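Local coordinates for protein mycosin-1 (PDB 4KB5) that acts as a membrane-anchored subtilisin-like serine protease that cleaves EspB and may help regulate ESX-1 type VII secretion, at residues P330-P334 and A335-N339. Numbering follows the deposited sequence.
Sequences PDLTP and AQIIN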
ATOM      1  N   PRO A 330     -17.140  11.331  -8.466  1.00 38.61           N
ATOM      2  CA  PRO A 330     -16.942  10.176  -9.345  1.00 40.30           C
ATOM      3  C   PRO A 330     -16.341  10.504 -10.719  1.00 43.19           C
ATOM      4  O   PRO A 330     -15.961   9.585 -11.444  1.00 43.11           O
ATOM      5  CB  PRO A 330     -18.352   9.579  -9.476  1.00 39.48           C
ATOM      6  CG  PRO A 330     -19.283  10.698  -9.168  1.00 37.55           C
ATOM      7  CD  PRO A 330     -18.568  11.614  -8.223  1.00 38.50           C
ATOM      8  N   ASP A 331     -16.242  11.788 -11.061  1.00 44.24           N
ATOM      9  CA  ASP A 331     -15.686  12.202 -12.353  1.00 46.05           C
ATOM     10  C   ASP A 331     -14.168  12.352 -12.321  1.00 42.54           C
ATOM     11  O   ASP A 331     -13.531  12.436 -13.365  1.00 42.28           O
ATOM     12  CB  ASP A 331     -16.324  13.512 -12.836  1.00 48.87           C
ATOM     13  CG  ASP A 331     -17.761  13.334 -13.319  1.00 55.47           C
ATOM     14  OD1 ASP A 331     -18.167  12.201 -13.666  1.00 60.46           O
ATOM     15  OD2 ASP A 331     -18.499  14.342 -13.356  1.00 61.52           O
ATOM     16  N   LEU A 332     -13.592  12.395 -11.125  1.00 39.99           N
ATOM     17  CA  LEU A 332     -12.155  12.598 -10.993  1.00 36.42           C
ATOM     18  C   LEU A 332     -11.411  11.381 -11.491  1.00 36.77           C
ATOM     19  O   LEU A 332     -11.863  10.253 -11.294  1.00 34.45           O
ATOM     20  CB  LEU A 332     -11.778  12.901  -9.548  1.00 34.64           C
ATOM     21  CG  LEU A 332     -12.279  14.246  -8.996  1.00 36.77           C
ATOM     22  CD1 LEU A 332     -11.683  14.492  -7.616  1.00 34.20           C
ATOM     23  CD2 LEU A 332     -11.968  15.411  -9.933  1.00 34.62           C
ATOM     24  N   THR A 333     -10.283  11.623 -12.154  1.00 36.07           N
ATOM     25  CA  THR A 333      -9.417  10.557 -12.658  1.00 33.67           C
ATOM     26  C   THR A 333      -8.474  10.171 -11.515  1.00 33.80           C
ATOM     27  O   THR A 333      -8.417  10.873 -10.510  1.00 34.24           O
ATOM     28  CB  THR A 333      -8.589  11.040 -13.868  1.00 33.37           C
ATOM     29  OG1 THR A 333      -7.814  12.184 -13.493  1.00 34.03           O
ATOM     30  CG2 THR A 333      -9.493  11.417 -15.041  1.00 32.51           C
ATOM     31  N   PRO A 334      -7.731   9.059 -11.662  1.00 32.47           N
ATOM     32  CA  PRO A 334      -6.742   8.707 -10.641  1.00 30.56           C
ATOM     33  C   PRO A 334      -5.777   9.837 -10.269  1.00 29.50           C
ATOM     34  O   PRO A 334      -5.540  10.074  -9.078  1.00 27.18           O
ATOM     35  CB  PRO A 334      -5.985   7.538 -11.273  1.00 31.27           C
ATOM     36  CG  PRO A 334      -6.980   6.897 -12.172  1.00 31.88           C
ATOM     37  CD  PRO A 334      -7.926   7.972 -12.650  1.00 31.25           C
ATOM     38  N   ALA A 335      -5.214  10.520 -11.265  1.00 28.03           N
ATOM     39  CA  ALA A 335      -4.324  11.662 -10.991  1.00 27.66           C
ATOM     40  C   ALA A 335      -5.012  12.736 -10.148  1.00 26.69           C
ATOM     41  O   ALA A 335      -4.414  13.299  -9.233  1.00 27.13           O
ATOM     42  CB  ALA A 335      -3.783  12.272 -12.293  1.00 27.32           C
ATOM     43  N   GLN A 336      -6.267  13.017 -10.469  1.00 26.31           N
ATOM     44  CA  GLN A 336      -7.014  14.055  -9.791  1.00 27.11           C
ATOM     45  C   GLN A 336      -7.429  13.656  -8.377  1.00 27.93           C
ATOM     46  O   GLN A 336      -7.540  14.514  -7.498  1.00 27.11           O
ATOM     47  CB  GLN A 336      -8.237  14.432 -10.633  1.00 28.15           C
ATOM     48  CG  GLN A 336      -7.836  15.102 -11.935  1.00 28.97           C
ATOM     49  CD  GLN A 336      -8.991  15.286 -12.889  1.00 30.21           C
ATOM     50  OE1 GLN A 336      -9.980  14.550 -12.848  1.00 32.05           O
ATOM     51  NE2 GLN A 336      -8.860  16.269 -13.780  1.00 30.27           N
ATOM     52  N   ILE A 337      -7.675  12.362  -8.164  1.00 26.96           N
ATOM     53  CA  ILE A 337      -7.952  11.849  -6.823  1.00 27.48           C
ATOM     54  C   ILE A 337      -6.701  11.964  -5.945  1.00 27.46           C
ATOM     55  O   ILE A 337      -6.764  12.497  -4.840  1.00 28.66           O
ATOM     56  CB  ILE A 337      -8.511  10.404  -6.867  1.00 27.74           C
ATOM     57  CG1 ILE A 337      -9.938  10.440  -7.419  1.00 27.24           C
ATOM     58  CG2 ILE A 337      -8.485   9.777  -5.470  1.00 28.28           C
ATOM     59  CD1 ILE A 337     -10.494   9.093  -7.865  1.00 29.37           C
ATOM     60  N   ILE A 338      -5.562  11.513  -6.455  1.00 28.26           N
ATOM     61  CA  ILE A 338      -4.279  11.656  -5.754  1.00 29.66           C
ATOM     62  C   ILE A 338      -3.962  13.132  -5.448  1.00 31.49           C
ATOM     63  O   ILE A 338      -3.494  13.450  -4.347  1.00 29.72           O
ATOM     64  CB  ILE A 338      -3.120  11.023  -6.554  1.00 30.26           C
ATOM     65  CG1 ILE A 338      -3.223   9.487  -6.540  1.00 29.72           C
ATOM     66  CG2 ILE A 338      -1.760  11.439  -5.997  1.00 31.25           C
ATOM     67  CD1 ILE A 338      -2.350   8.823  -7.592  1.00 31.84           C
ATOM     68  N   ASN A 339      -4.223  14.021  -6.409  1.00 31.25           N
ATOM     69  CA  ASN A 339      -3.944  15.452  -6.218  1.00 32.29           C
ATOM     70  C   ASN A 339      -4.751  16.026  -5.055  1.00 31.95           C
ATOM     71  O   ASN A 339      -4.222  16.749  -4.216  1.00 34.15           O
ATOM     72  CB  ASN A 339      -4.240  16.263  -7.491  1.00 31.63           C
ATOM     73  CG  ASN A 339      -4.055  17.766  -7.274  1.00 32.81           C
ATOM     74  OD1 ASN A 339      -5.019  18.534  -7.267  1.00 34.36           O
ATOM     75  ND2 ASN A 339      -2.826  18.171  -7.053  1.00 30.15           N
TER
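Thr333 and Gln336 close a capping box over the first turn of helix 334-343, bracketed by a hydrophobic staple between Leu332 and Ile337, where the loop following helix 311-328 turns into the next helix of the subtilase domain. The evidence for the box is reciprocal. Thr333 N donates to Gln336 OE1 at 3.0 Å. That bond is nearly straight, with an N-H...O angle of 164°. Its donor lies 24° from the amide's carbonyl plane. The return bond, from Gln336 N to Thr333 OG1, is weak at 3.5 Å. OG1 is also the donor to Glu376 O, so the hydroxyl serves both as cap acceptor and as a tie to that residue. Gln336 reaches back because its CG stands anti to its own carbonyl carbon (chi1 -67°) and the chain then runs extended, carrying the amide across the threonine hydroxyl; its other end, NE2, is held by Gly374 O. Both ends of the amide are thus bonded, which should limit its rotation and ties the cap to the C-terminal segment running past it.

Backbone bonds continue the turn: Ile337 N meets Thr333 O at 2.9 Å, and Ile338 N meets Pro334 O at 3.0 Å.

The tightly packed side lies beside this cap. Leu332 sets CB against Ile337 CG1 at 3.7 Å, the N'-to-N4 pair of the staple, while its CD2 sits against the Gln336 side chain. Ile337 is buried, packing on Ala322 and Val325 of helix 311-328 and on Val210, which Pro334 also touches.

By contrast, the approach to the cap is loose. Asp331 is exposed, and its carboxylate leads away from the helix. Only its backbone comes near Gln336: Asp331 O and Gln336 OE1, both acceptors and so unable to bond each other, lie 4.2 Å apart.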